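Local coordinates for protein Non-ribosomal peptide synthetase (Methanobrevibacter ruminantium, PDB 6VTZ) that probably assembles a peptide without the ribosome and releases the thioester-bound product reductively through its NADPH-dependent, Rossmann-type reductase domain, at residues 174-179 / 330-335; 121-126 / 378-383; 198-203 / 238-243. One frame throughout, in Å; residues are numbered along the deposited sequence.

Interaction 1 of 3, residues 174-179 / 330-335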
ATOM      1  N   MET A 174      13.151  12.681  -5.685  1.00 75.14           N
ATOM      2  CA  MET A 174      12.473  12.758  -6.978  1.00 72.60           C
ATOM      3  C   MET A 174      13.448  12.545  -8.130  1.00 75.32           C
ATOM      4  O   MET A 174      13.161  11.793  -9.067  1.00 75.74           O
ATOM      5  CB  MET A 174      11.730  14.083  -7.138  1.00 68.20           C
ATOM      6  CG  MET A 174      10.633  14.308  -6.145  1.00 67.83           C
ATOM      7  SD  MET A 174      10.102  16.038  -5.991  1.00 82.21           S
ATOM      8  CE  MET A 174       8.773  16.150  -7.191  1.00 83.15           C
ATOM      9  N   ASN A 175      14.615  13.191  -8.079  1.00 80.60           N
ATOM     10  CA  ASN A 175      15.637  12.946  -9.097  1.00 84.62           C
ATOM     11  C   ASN A 175      16.006  11.468  -9.165  1.00 77.56           C
ATOM     12  O   ASN A 175      16.206  10.922 -10.256  1.00 76.77           O
ATOM     13  CB  ASN A 175      16.888  13.794  -8.822  1.00 86.03           C
ATOM     14  CG  ASN A 175      16.673  15.282  -9.101  1.00 92.83           C
ATOM     15  OD1 ASN A 175      15.700  15.683  -9.754  1.00 98.23           O
ATOM     16  ND2 ASN A 175      17.596  16.108  -8.611  1.00 95.02           N
ATOM     17  N   ASP A 176      16.083  10.802  -8.011  1.00 72.84           N
ATOM     18  CA  ASP A 176      16.405   9.379  -7.974  1.00 72.44           C
ATOM     19  C   ASP A 176      15.376   8.529  -8.721  1.00 75.27           C
ATOM     20  O   ASP A 176      15.705   7.431  -9.181  1.00 78.50           O
ATOM     21  CB  ASP A 176      16.502   8.909  -6.519  1.00 78.80           C
ATOM     22  CG  ASP A 176      17.940   8.726  -6.042  1.00 91.47           C
ATOM     23  OD1 ASP A 176      18.759   8.136  -6.782  1.00 95.45           O
ATOM     24  OD2 ASP A 176      18.253   9.150  -4.902  1.00 97.71           O
ATOM     25  N   TYR A 177      14.130   9.001  -8.848  1.00 75.64           N
ATOM     26  CA  TYR A 177      13.027   8.184  -9.358  1.00 70.45           C
ATOM     27  C   TYR A 177      12.456   8.636 -10.692  1.00 69.79           C
ATOM     28  O   TYR A 177      11.856   7.821 -11.395  1.00 64.52           O
ATOM     29  CB  TYR A 177      11.877   8.159  -8.349  1.00 66.56           C
ATOM     30  CG  TYR A 177      12.037   7.112  -7.299  1.00 63.93           C
ATOM     31  CD1 TYR A 177      11.873   5.775  -7.609  1.00 58.43           C
ATOM     32  CD2 TYR A 177      12.357   7.457  -5.990  1.00 60.39           C
ATOM     33  CE1 TYR A 177      12.021   4.807  -6.645  1.00 61.12           C
ATOM     34  CE2 TYR A 177      12.503   6.499  -5.021  1.00 59.29           C
ATOM     35  CZ  TYR A 177      12.336   5.172  -5.351  1.00 61.09           C
ATOM     36  OH  TYR A 177      12.479   4.198  -4.388  1.00 64.70           O
ATOM     37  N   PHE A 178      12.582   9.912 -11.039  1.00 68.44           N
ATOM     38  CA  PHE A 178      12.008  10.431 -12.269  1.00 73.70           C
ATOM     39  C   PHE A 178      13.056  11.254 -12.993  1.00 82.10           C
ATOM     40  O   PHE A 178      13.877  11.930 -12.361  1.00 85.01           O
ATOM     41  CB  PHE A 178      10.759  11.272 -11.980  1.00 75.63           C
ATOM     42  CG  PHE A 178       9.876  10.673 -10.940  1.00 68.97           C
ATOM     43  CD1 PHE A 178       9.029   9.619 -11.262  1.00 67.34           C
ATOM     44  CD2 PHE A 178       9.917  11.134  -9.627  1.00 70.66           C
ATOM     45  CE1 PHE A 178       8.214   9.042 -10.295  1.00 69.64           C
ATOM     46  CE2 PHE A 178       9.122  10.560  -8.642  1.00 66.24           C
ATOM     47  CZ  PHE A 178       8.262   9.514  -8.975  1.00 68.96           C
ATOM     48  N   ASP A 179      13.039  11.182 -14.321  1.00 86.30           N
ATOM     49  CA  ASP A 179      14.036  11.928 -15.077  1.00 97.16           C
ATOM     50  C   ASP A 179      13.707  13.411 -15.088  1.00 96.29           C
ATOM     51  O   ASP A 179      14.610  14.247 -14.966  1.00100.42           O
ATOM     52  CB  ASP A 179      14.158  11.365 -16.496  1.00 97.89           C
ATOM     53  CG  ASP A 179      15.054  10.118 -16.554  1.00104.50           C
ATOM     54  OD1 ASP A 179      16.298  10.261 -16.466  1.00109.21           O
ATOM     55  OD2 ASP A 179      14.517   8.992 -16.665  1.00104.22           O
ATOM     56  N   PHE A 330      12.058  -0.085 -10.030  1.00 62.94           N
ATOM     57  CA  PHE A 330      11.674  -0.604  -8.726  1.00 63.23           C
ATOM     58  C   PHE A 330      12.141   0.367  -7.636  1.00 64.90           C
ATOM     59  O   PHE A 330      12.633   1.464  -7.907  1.00 67.47           O
ATOM     60  CB  PHE A 330      12.231  -2.016  -8.528  1.00 62.22           C
ATOM     61  CG  PHE A 330      11.696  -2.722  -7.316  1.00 64.65           C
ATOM     62  CD1 PHE A 330      10.334  -2.732  -7.039  1.00 67.49           C
ATOM     63  CD2 PHE A 330      12.554  -3.354  -6.435  1.00 63.56           C
ATOM     64  CE1 PHE A 330       9.840  -3.375  -5.902  1.00 65.16           C
ATOM     65  CE2 PHE A 330      12.066  -4.000  -5.302  1.00 65.48           C
ATOM     66  CZ  PHE A 330      10.712  -4.014  -5.037  1.00 66.45           C
ATOM     67  N   GLN A 331      11.941  -0.026  -6.386  1.00 67.39           N
ATOM     68  CA  GLN A 331      12.281   0.840  -5.268  1.00 68.42           C
ATOM     69  C   GLN A 331      13.798   0.940  -5.099  1.00 70.39           C
ATOM     70  O   GLN A 331      14.553   0.013  -5.425  1.00 65.99           O
ATOM     71  CB  GLN A 331      11.631   0.322  -3.986  1.00 64.48           C
ATOM     72  CG  GLN A 331      12.209  -0.972  -3.515  1.00 65.15           C
ATOM     73  CD  GLN A 331      11.433  -1.577  -2.383  1.00 69.05           C
ATOM     74  OE1 GLN A 331      10.260  -1.273  -2.186  1.00 71.64           O
ATOM     75  NE2 GLN A 331      12.084  -2.450  -1.626  1.00 74.14           N
ATOM     76  N   LYS A 332      14.230   2.092  -4.569  1.00 71.66           N
ATOM     77  CA  LYS A 332      15.654   2.402  -4.438  1.00 70.93           C
ATOM     78  C   LYS A 332      16.376   1.381  -3.558  1.00 71.99           C
ATOM     79  O   LYS A 332      17.517   0.991  -3.844  1.00 73.50           O
ATOM     80  CB  LYS A 332      15.791   3.828  -3.899  1.00 71.03           C
ATOM     81  CG  LYS A 332      17.124   4.226  -3.294  1.00 78.34           C
ATOM     82  CD  LYS A 332      17.055   5.690  -2.833  1.00 81.65           C
ATOM     83  CE  LYS A 332      18.437   6.335  -2.699  1.00 81.57           C
ATOM     84  NZ  LYS A 332      19.068   6.651  -4.012  1.00 83.08           N
ATOM     85  N   ASN A 333      15.717   0.906  -2.507  1.00 68.46           N
ATOM     86  CA  ASN A 333      16.276  -0.169  -1.689  1.00 73.98           C
ATOM     87  C   ASN A 333      15.765  -1.513  -2.210  1.00 75.00           C
ATOM     88  O   ASN A 333      14.941  -2.195  -1.593  1.00 73.57           O
ATOM     89  CB  ASN A 333      15.926   0.039  -0.223  1.00 73.91           C
ATOM     90  CG  ASN A 333      14.447   0.266  -0.011  1.00 78.52           C
ATOM     91  OD1 ASN A 333      13.764   0.857  -0.858  1.00 73.41           O
ATOM     92  ND2 ASN A 333      13.936  -0.209   1.122  1.00 81.61           N
ATOM     93  N   TYR A 334      16.310  -1.901  -3.369  1.00 73.56           N
ATOM     94  CA  TYR A 334      15.795  -3.046  -4.113  1.00 70.93           C
ATOM     95  C   TYR A 334      15.912  -4.372  -3.366  1.00 74.82           C
ATOM     96  O   TYR A 334      15.283  -5.346  -3.783  1.00 76.85           O
ATOM     97  CB  TYR A 334      16.501  -3.153  -5.474  1.00 66.71           C
ATOM     98  CG  TYR A 334      17.970  -3.465  -5.377  1.00 72.24           C
ATOM     99  CD1 TYR A 334      18.413  -4.775  -5.189  1.00 76.16           C
ATOM    100  CD2 TYR A 334      18.926  -2.456  -5.464  1.00 74.22           C
ATOM    101  CE1 TYR A 334      19.766  -5.071  -5.081  1.00 75.16           C
ATOM    102  CE2 TYR A 334      20.291  -2.742  -5.359  1.00 74.46           C
ATOM    103  CZ  TYR A 334      20.697  -4.051  -5.169  1.00 75.54           C
ATOM    104  OH  TYR A 334      22.028  -4.361  -5.069  1.00 75.82           O
ATOM    105  N   ASP A 335      16.678  -4.456  -2.282  1.00 78.00           N
ATOM    106  CA  ASP A 335      16.963  -5.765  -1.701  1.00 79.24           C
ATOM    107  C   ASP A 335      16.084  -6.136  -0.505  1.00 80.63           C
ATOM    108  O   ASP A 335      16.214  -7.253   0.005  1.00 76.72           O
ATOM    109  CB  ASP A 335      18.438  -5.851  -1.302  1.00 79.66           C
ATOM    110  CG  ASP A 335      18.747  -5.097  -0.031  1.00 83.55           C
ATOM    111  OD1 ASP A 335      18.344  -3.912   0.076  1.00 84.98           O
ATOM    112  OD2 ASP A 335      19.401  -5.694   0.856  1.00 81.31           O
TER

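Interaction 2 of 3, residues 121-126 / 378-383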
ATOM      1  N   GLY A 121     -23.625   8.246  -4.519  1.00 60.24           N
ATOM      2  CA  GLY A 121     -23.033   9.227  -3.638  1.00 54.92           C
ATOM      3  C   GLY A 121     -22.408  10.433  -4.340  1.00 59.74           C
ATOM      4  O   GLY A 121     -22.124  10.460  -5.540  1.00 60.65           O
ATOM      5  N   GLU A 122     -22.193  11.463  -3.532  1.00 59.29           N
ATOM      6  CA  GLU A 122     -21.587  12.700  -3.974  1.00 59.87           C
ATOM      7  C   GLU A 122     -20.075  12.632  -3.760  1.00 65.31           C
ATOM      8  O   GLU A 122     -19.606  12.406  -2.634  1.00 66.02           O
ATOM      9  CB  GLU A 122     -22.197  13.875  -3.220  1.00 57.88           C
ATOM     10  CG  GLU A 122     -21.330  15.108  -3.284  1.00 63.70           C
ATOM     11  CD  GLU A 122     -22.127  16.385  -3.284  1.00 76.49           C
ATOM     12  OE1 GLU A 122     -22.680  16.753  -2.222  1.00 87.02           O
ATOM     13  OE2 GLU A 122     -22.200  17.028  -4.354  1.00 82.75           O
ATOM     14  N   ASN A 123     -19.319  12.844  -4.837  1.00 61.67           N
ATOM     15  CA  ASN A 123     -17.876  12.690  -4.803  1.00 60.08           C
ATOM     16  C   ASN A 123     -17.203  13.798  -3.993  1.00 66.12           C
ATOM     17  O   ASN A 123     -17.765  14.879  -3.753  1.00 65.59           O
ATOM     18  CB  ASN A 123     -17.314  12.670  -6.219  1.00 56.01           C
ATOM     19  CG  ASN A 123     -17.664  11.395  -6.949  1.00 59.07           C
ATOM     20  OD1 ASN A 123     -17.593  10.307  -6.377  1.00 57.36           O
ATOM     21  ND2 ASN A 123     -18.065  11.522  -8.209  1.00 53.79           N
ATOM     22  N   LEU A 124     -15.980  13.498  -3.564  1.00 62.12           N
ATOM     23  CA  LEU A 124     -15.109  14.402  -2.838  1.00 59.70           C
ATOM     24  C   LEU A 124     -14.056  14.963  -3.787  1.00 62.86           C
ATOM     25  O   LEU A 124     -13.750  14.374  -4.824  1.00 67.28           O
ATOM     26  CB  LEU A 124     -14.442  13.673  -1.666  1.00 64.20           C
ATOM     27  CG  LEU A 124     -15.399  12.835  -0.807  1.00 64.93           C
ATOM     28  CD1 LEU A 124     -14.712  12.105   0.362  1.00 61.03           C
ATOM     29  CD2 LEU A 124     -16.518  13.707  -0.300  1.00 64.63           C
ATOM     30  N   GLU A 125     -13.528  16.135  -3.439  1.00 64.97           N
ATOM     31  CA  GLU A 125     -12.444  16.755  -4.182  1.00 59.12           C
ATOM     32  C   GLU A 125     -11.140  16.578  -3.421  1.00 61.19           C
ATOM     33  O   GLU A 125     -11.114  16.642  -2.192  1.00 61.94           O
ATOM     34  CB  GLU A 125     -12.687  18.240  -4.403  1.00 61.35           C
ATOM     35  CG  GLU A 125     -14.116  18.613  -4.652  1.00 70.00           C
ATOM     36  CD  GLU A 125     -14.221  19.783  -5.614  1.00 87.70           C
ATOM     37  OE1 GLU A 125     -13.202  20.492  -5.800  1.00 91.23           O
ATOM     38  OE2 GLU A 125     -15.311  19.982  -6.199  1.00 94.05           O
ATOM     39  N   LEU A 126     -10.062  16.366  -4.164  1.00 62.88           N
ATOM     40  CA  LEU A 126      -8.747  16.201  -3.560  1.00 60.83           C
ATOM     41  C   LEU A 126      -8.259  17.492  -2.901  1.00 61.55           C
ATOM     42  O   LEU A 126      -7.745  17.463  -1.773  1.00 63.79           O
ATOM     43  CB  LEU A 126      -7.764  15.729  -4.626  1.00 60.12           C
ATOM     44  CG  LEU A 126      -6.837  14.577  -4.294  1.00 61.08           C
ATOM     45  CD1 LEU A 126      -7.598  13.493  -3.589  1.00 59.54           C
ATOM     46  CD2 LEU A 126      -6.252  14.067  -5.584  1.00 65.90           C
ATOM     47  N   LYS A 378     -11.428  10.285  -4.310  1.00 56.72           N
ATOM     48  CA  LYS A 378     -12.509  11.169  -4.703  1.00 56.99           C
ATOM     49  C   LYS A 378     -13.881  10.523  -4.566  1.00 59.72           C
ATOM     50  O   LYS A 378     -14.885  11.182  -4.847  1.00 62.52           O
ATOM     51  CB  LYS A 378     -12.308  11.631  -6.149  1.00 57.83           C
ATOM     52  CG  LYS A 378     -11.032  12.394  -6.416  1.00 58.44           C
ATOM     53  CD  LYS A 378     -10.904  12.671  -7.892  1.00 53.66           C
ATOM     54  CE  LYS A 378      -9.465  12.934  -8.265  1.00 67.70           C
ATOM     55  NZ  LYS A 378      -9.391  13.874  -9.410  1.00 75.73           N
ATOM     56  N   THR A 379     -13.954   9.257  -4.156  1.00 53.51           N
ATOM     57  CA  THR A 379     -15.225   8.569  -4.063  1.00 50.42           C
ATOM     58  C   THR A 379     -16.080   9.146  -2.924  1.00 59.77           C
ATOM     59  O   THR A 379     -15.567   9.831  -2.024  1.00 56.16           O
ATOM     60  CB  THR A 379     -14.982   7.077  -3.860  1.00 53.66           C
ATOM     61  OG1 THR A 379     -14.173   6.870  -2.702  1.00 51.63           O
ATOM     62  CG2 THR A 379     -14.284   6.467  -5.078  1.00 52.89           C
ATOM     63  N   PRO A 380     -17.392   8.888  -2.943  1.00 58.42           N
ATOM     64  CA  PRO A 380     -18.280   9.465  -1.919  1.00 54.95           C
ATOM     65  C   PRO A 380     -17.863   9.054  -0.514  1.00 57.29           C
ATOM     66  O   PRO A 380     -17.071   8.134  -0.313  1.00 59.90           O
ATOM     67  CB  PRO A 380     -19.659   8.902  -2.284  1.00 52.06           C
ATOM     68  CG  PRO A 380     -19.567   8.546  -3.713  1.00 57.74           C
ATOM     69  CD  PRO A 380     -18.142   8.154  -3.980  1.00 53.58           C
ATOM     70  N   GLU A 381     -18.420   9.750   0.483  1.00 62.31           N
ATOM     71  CA  GLU A 381     -17.974   9.531   1.858  1.00 61.82           C
ATOM     72  C   GLU A 381     -18.323   8.134   2.366  1.00 60.13           C
ATOM     73  O   GLU A 381     -17.537   7.529   3.105  1.00 64.82           O
ATOM     74  CB  GLU A 381     -18.551  10.582   2.800  1.00 60.73           C
ATOM     75  CG  GLU A 381     -18.489  10.124   4.269  1.00 68.41           C
ATOM     76  CD  GLU A 381     -18.166  11.245   5.252  1.00 80.68           C
ATOM     77  OE1 GLU A 381     -17.659  10.939   6.364  1.00 75.16           O
ATOM     78  OE2 GLU A 381     -18.427  12.427   4.908  1.00 85.92           O
ATOM     79  N   LYS A 382     -19.482   7.593   1.992  1.00 60.08           N
ATOM     80  CA  LYS A 382     -19.788   6.244   2.486  1.00 59.08           C
ATOM     81  C   LYS A 382     -18.925   5.157   1.857  1.00 55.97           C
ATOM     82  O   LYS A 382     -19.021   4.004   2.282  1.00 58.52           O
ATOM     83  CB  LYS A 382     -21.259   5.909   2.269  1.00 59.04           C
ATOM     84  CG  LYS A 382     -22.164   6.511   3.328  1.00 61.82           C
ATOM     85  CD  LYS A 382     -23.604   6.177   3.039  1.00 62.72           C
ATOM     86  CE  LYS A 382     -24.539   7.178   3.675  1.00 65.18           C
ATOM     87  NZ  LYS A 382     -25.834   7.215   2.928  1.00 70.98           N
ATOM     88  N   SER A 383     -18.091   5.488   0.868  1.00 57.48           N
ATOM     89  CA  SER A 383     -17.179   4.535   0.230  1.00 56.52           C
ATOM     90  C   SER A 383     -15.860   4.597   0.979  1.00 56.77           C
ATOM     91  O   SER A 383     -14.978   5.384   0.643  1.00 61.02           O
ATOM     92  CB  SER A 383     -16.992   4.871  -1.247  1.00 56.52           C
ATOM     93  OG  SER A 383     -18.242   5.110  -1.880  1.00 56.50           O
TER

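Interaction 3 of 3, residues 198-203 / 238-243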
ATOM      1  N   THR A 198       5.301  10.803  14.032  1.00 72.06           N
ATOM      2  CA  THR A 198       5.276  10.344  15.420  1.00 72.90           C
ATOM      3  C   THR A 198       5.286  11.484  16.428  1.00 73.35           C
ATOM      4  O   THR A 198       5.014  11.244  17.607  1.00 74.77           O
ATOM      5  CB  THR A 198       6.461   9.423  15.720  1.00 70.85           C
ATOM      6  OG1 THR A 198       7.666  10.004  15.201  1.00 66.81           O
ATOM      7  CG2 THR A 198       6.220   8.000  15.123  1.00 66.54           C
ATOM      8  N   GLU A 199       5.590  12.707  15.999  1.00 75.06           N
ATOM      9  CA  GLU A 199       5.568  13.875  16.869  1.00 70.77           C
ATOM     10  C   GLU A 199       4.309  14.679  16.577  1.00 72.26           C
ATOM     11  O   GLU A 199       4.242  15.389  15.567  1.00 72.67           O
ATOM     12  CB  GLU A 199       6.810  14.735  16.658  1.00 75.87           C
ATOM     13  CG  GLU A 199       8.107  13.954  16.641  1.00 81.24           C
ATOM     14  CD  GLU A 199       8.439  13.365  18.002  1.00 91.93           C
ATOM     15  OE1 GLU A 199       7.929  13.905  19.018  1.00 91.45           O
ATOM     16  OE2 GLU A 199       9.198  12.361  18.052  1.00 91.64           O
ATOM     17  N   ILE A 200       3.328  14.599  17.483  1.00 68.74           N
ATOM     18  CA  ILE A 200       2.078  15.332  17.298  1.00 72.81           C
ATOM     19  C   ILE A 200       2.326  16.821  17.112  1.00 73.96           C
ATOM     20  O   ILE A 200       1.594  17.491  16.371  1.00 80.07           O
ATOM     21  CB  ILE A 200       1.109  15.062  18.468  1.00 73.74           C
ATOM     22  CG1 ILE A 200      -0.174  15.883  18.297  1.00 73.19           C
ATOM     23  CG2 ILE A 200       1.778  15.341  19.785  1.00 71.79           C
ATOM     24  CD1 ILE A 200      -0.866  15.712  16.921  1.00 73.45           C
ATOM     25  N   ASP A 201       3.364  17.368  17.743  1.00 72.48           N
ATOM     26  CA  ASP A 201       3.650  18.788  17.559  1.00 75.75           C
ATOM     27  C   ASP A 201       4.092  19.120  16.137  1.00 75.76           C
ATOM     28  O   ASP A 201       4.017  20.287  15.734  1.00 76.39           O
ATOM     29  CB  ASP A 201       4.717  19.253  18.553  1.00 80.20           C
ATOM     30  CG  ASP A 201       4.228  19.215  19.994  1.00 97.49           C
ATOM     31  OD1 ASP A 201       2.987  19.294  20.214  1.00 92.95           O
ATOM     32  OD2 ASP A 201       5.087  19.104  20.907  1.00 98.26           O
ATOM     33  N   ASP A 202       4.557  18.135  15.366  1.00 78.22           N
ATOM     34  CA  ASP A 202       5.023  18.453  14.022  1.00 75.53           C
ATOM     35  C   ASP A 202       3.882  18.778  13.072  1.00 72.66           C
ATOM     36  O   ASP A 202       4.149  19.294  11.982  1.00 70.00           O
ATOM     37  CB  ASP A 202       5.863  17.307  13.468  1.00 80.00           C
ATOM     38  CG  ASP A 202       7.296  17.357  13.961  1.00 80.67           C
ATOM     39  OD1 ASP A 202       7.663  18.376  14.580  1.00 85.81           O
ATOM     40  OD2 ASP A 202       8.055  16.385  13.745  1.00 81.51           O
ATOM     41  N   PHE A 203       2.628  18.509  13.465  1.00 70.02           N
ATOM     42  CA  PHE A 203       1.465  18.934  12.697  1.00 70.19           C
ATOM     43  C   PHE A 203       0.980  20.342  13.040  1.00 71.02           C
ATOM     44  O   PHE A 203       0.218  20.923  12.259  1.00 70.86           O
ATOM     45  CB  PHE A 203       0.298  17.969  12.905  1.00 67.91           C
ATOM     46  CG  PHE A 203       0.510  16.589  12.317  1.00 68.56           C
ATOM     47  CD1 PHE A 203       0.041  16.281  11.052  1.00 65.64           C
ATOM     48  CD2 PHE A 203       1.129  15.586  13.060  1.00 68.68           C
ATOM     49  CE1 PHE A 203       0.205  14.994  10.525  1.00 65.03           C
ATOM     50  CE2 PHE A 203       1.305  14.307  12.544  1.00 64.36           C
ATOM     51  CZ  PHE A 203       0.839  14.012  11.270  1.00 65.19           C
ATOM     52  N   VAL A 238      -0.558   7.475  12.778  1.00 60.87           N
ATOM     53  CA  VAL A 238      -1.914   7.597  12.260  1.00 62.06           C
ATOM     54  C   VAL A 238      -2.772   8.401  13.221  1.00 59.45           C
ATOM     55  O   VAL A 238      -3.448   9.357  12.824  1.00 62.23           O
ATOM     56  CB  VAL A 238      -2.529   6.213  11.993  1.00 62.79           C
ATOM     57  CG1 VAL A 238      -4.031   6.353  11.721  1.00 56.61           C
ATOM     58  CG2 VAL A 238      -1.837   5.554  10.835  1.00 59.73           C
ATOM     59  N   ILE A 239      -2.763   8.024  14.498  1.00 59.84           N
ATOM     60  CA  ILE A 239      -3.508   8.769  15.510  1.00 64.41           C
ATOM     61  C   ILE A 239      -3.147  10.257  15.479  1.00 63.82           C
ATOM     62  O   ILE A 239      -4.029  11.121  15.588  1.00 60.67           O
ATOM     63  CB  ILE A 239      -3.270   8.149  16.902  1.00 65.82           C
ATOM     64  CG1 ILE A 239      -3.840   6.734  16.930  1.00 65.73           C
ATOM     65  CG2 ILE A 239      -3.881   9.015  18.011  1.00 56.95           C
ATOM     66  CD1 ILE A 239      -3.795   6.088  18.278  1.00 66.59           C
ATOM     67  N   ASN A 240      -1.854  10.582  15.315  1.00 61.86           N
ATOM     68  CA  ASN A 240      -1.445  11.986  15.251  1.00 62.46           C
ATOM     69  C   ASN A 240      -2.054  12.682  14.034  1.00 67.94           C
ATOM     70  O   ASN A 240      -2.594  13.794  14.147  1.00 68.18           O
ATOM     71  CB  ASN A 240       0.080  12.104  15.249  1.00 64.14           C
ATOM     72  CG  ASN A 240       0.694  11.703  16.590  1.00 70.84           C
ATOM     73  OD1 ASN A 240      -0.001  11.664  17.609  1.00 70.27           O
ATOM     74  ND2 ASN A 240       1.998  11.394  16.595  1.00 67.32           N
ATOM     75  N   GLY A 241      -2.002  12.026  12.865  1.00 65.02           N
ATOM     76  CA  GLY A 241      -2.656  12.576  11.684  1.00 57.81           C
ATOM     77  C   GLY A 241      -4.163  12.709  11.825  1.00 55.12           C
ATOM     78  O   GLY A 241      -4.741  13.719  11.427  1.00 60.05           O
ATOM     79  N   LEU A 242      -4.827  11.687  12.366  1.00 56.31           N
ATOM     80  CA  LEU A 242      -6.269  11.794  12.611  1.00 58.62           C
ATOM     81  C   LEU A 242      -6.588  12.974  13.516  1.00 59.65           C
ATOM     82  O   LEU A 242      -7.595  13.666  13.316  1.00 61.91           O
ATOM     83  CB  LEU A 242      -6.812  10.509  13.240  1.00 54.35           C
ATOM     84  CG  LEU A 242      -6.750   9.274  12.356  1.00 55.81           C
ATOM     85  CD1 LEU A 242      -6.939   8.029  13.166  1.00 50.87           C
ATOM     86  CD2 LEU A 242      -7.784   9.377  11.229  1.00 54.08           C
ATOM     87  N   LYS A 243      -5.736  13.225  14.517  1.00 63.92           N
ATOM     88  CA  LYS A 243      -5.970  14.342  15.428  1.00 62.97           C
ATOM     89  C   LYS A 243      -5.798  15.681  14.711  1.00 60.67           C
ATOM     90  O   LYS A 243      -6.576  16.623  14.928  1.00 58.62           O
ATOM     91  CB  LYS A 243      -5.043  14.222  16.634  1.00 62.37           C
ATOM     92  CG  LYS A 243      -5.025  15.436  17.500  1.00 74.25           C
ATOM     93  CD  LYS A 243      -4.924  15.117  18.984  1.00 80.84           C
ATOM     94  CE  LYS A 243      -4.125  16.228  19.673  1.00 79.85           C
ATOM     95  NZ  LYS A 243      -4.691  16.576  20.995  1.00 86.60           N
TER

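Interaction 1 of 3, residues 174-179 / 330-335
The phenolic oxygen of Y177 takes the backbone N-H of K332 in a hydrogen bond of 2.7 Å (K332 N to Y177 OH) with an N-H...O angle of 156°. Tyrosine suits the last turn of this helix because its ring spans the gap to the loop and still ends in a group that can accept a bond. The ring arrives hydroxyl first, with CA of Q331 and the carbonyl O of F330 near its plane at the edge; CE1 of Y177 lies 3.6 Å from F330 O. H141 packs edge-to-face against the same ring. K332 then reaches back. With CG anti to the backbone N (chi1 162°), its chain runs out extended and bends at the last torsion, which carries NZ to 2.8 Å from OD2 of D176. The ammonium sits above the carboxylate plane rather than in it, and this salt bridge joins two exposed residues, whereas Y177 is buried. The contact thus ties the end of helix 166-177 to the long loop after strand 313-322; that helix is the connection of a beta-alpha-beta crossover in a Rossmann-type fold, joining parallel strands 154-158 and 190-194.

Interaction 2 of 3, residues 121-126 / 378-383
L124 and K378 share the one hydrogen bond between these two loops: the N-H of L124 gives to the carbonyl O of K378 at 2.9 Å (L124 N to K378 O), with an N-H...O angle of 156°. The donor stands above the carbonyl plane, 45° out of it. A second, softer backbone contact lies a little farther along, where P380 makes a bent CA-H...O contact with E122, 3.3 Å from P380 CA to E122 O. Within the second loop, a type I turn runs from P380 to S383, closed by a bond of 3.1 Å from S383 N to P380 O.

Van der Waals packing, partly of carbons on carbonyl and amide oxygens, fills in around these bonds. CG of the P380 ring rests on the backbone of G121, 3.5 Å from G121 CA; a side chain at 121 would probably crowd CB of P380, which makes glycine fitting. Side by side with the proline ring lies N123, its OD1 3.3 Å from P380 CD. Proline suits this place because its compact ring fills it and, lacking an N-H, needs no acceptor. With CG anti to its carbonyl carbon (chi1 -47°), L124 brings its branch point onto the T379 carbonyl O, and K378 sets CB against the L124 carbonyl O, at 3.4 Å. Further out, CE of K378 reaches CD2 of L126.

Charge enters at the end of the lysine, where NZ of K378 forms a salt bridge with E150.

F118 of helix 115-120 covers T379 and P380, K314 of strand 313-322 binds the carbonyls of P380 and S383, and the two loops lead into strands 129-132 and 385-387 of the main sheet.

Interaction 3 of 3, residues 198-203 / 238-243
The F203 ring turns one face to the backbone of N240: the carbonyl O of N240 stands 4.2 Å above the ring plane, offset toward the rim, with the carbonyl carbon over the same face. At the ring edge, in plane, lies the carbonyl O of I200 from the ring's own segment. Set beside its backbone N and anti to the carbonyl carbon (chi1 -68°), CG of F203 directs the ring at the helix, so that CE2 meets CB of N240 at 3.7 Å and CZ approaches CA of G241 at 3.8 Å. G241 has no side chain, which lets the rim of the ring at CZ come close to its CA. The F203 ring and the N240 amide are themselves steeply inclined, with planes 67° apart.

Helix 229-246 joins parallel strands 213-216 and 252-258 as the connection of a Rossmann-type beta-alpha-beta unit. V238 and L242 pack on strand 252-258 and helix 291-308, while N240 meets the loop after strand 190-194. D196 and I197, just ahead of T198, match the Asp-aliphatic pair that in extended short-chain dehydrogenase/reductase enzymes lies near the cofactor's adenine, so this loop probably borders that site.

The polar contact of N240 with the loop is made by ND2, which gives a hydrogen bond to the carbonyl O of I197; OD1 merely packs against I200, 3.7 Å from its CB. Replacing N240 with an alanine would probably leave the I197 carbonyl without this donor and open a gap beside I200. CD1 of I200 comes within 3.8 Å of the N240 carbonyl O, and its CG1 touches CE of K243, whose aliphatic chain crosses the isoleucine at about a right angle.

The three contacts are nested along the chain: interaction 3 lies inside the loop closed by interaction 1, which itself lies inside the one closed by interaction 2. None touches another. The centres of interactions 1 and 2 are about 32 Å apart. Those of interactions 1 and 3 are separated by about 28 Å, and those of interactions 2 and 3 by about 24 Å. What they share is the mixed main sheet. Interaction 1 joins helix 166-177 to the loop after strand 313-322, interaction 3 joins the loop after strand 190-194 to helix 229-246, and interaction 2 pairs the loops leading into strands 129-132 and 385-387. Together they tie distant parts of the chain around one Rossmann-type core, consistent with a nucleotide-dependent reductase.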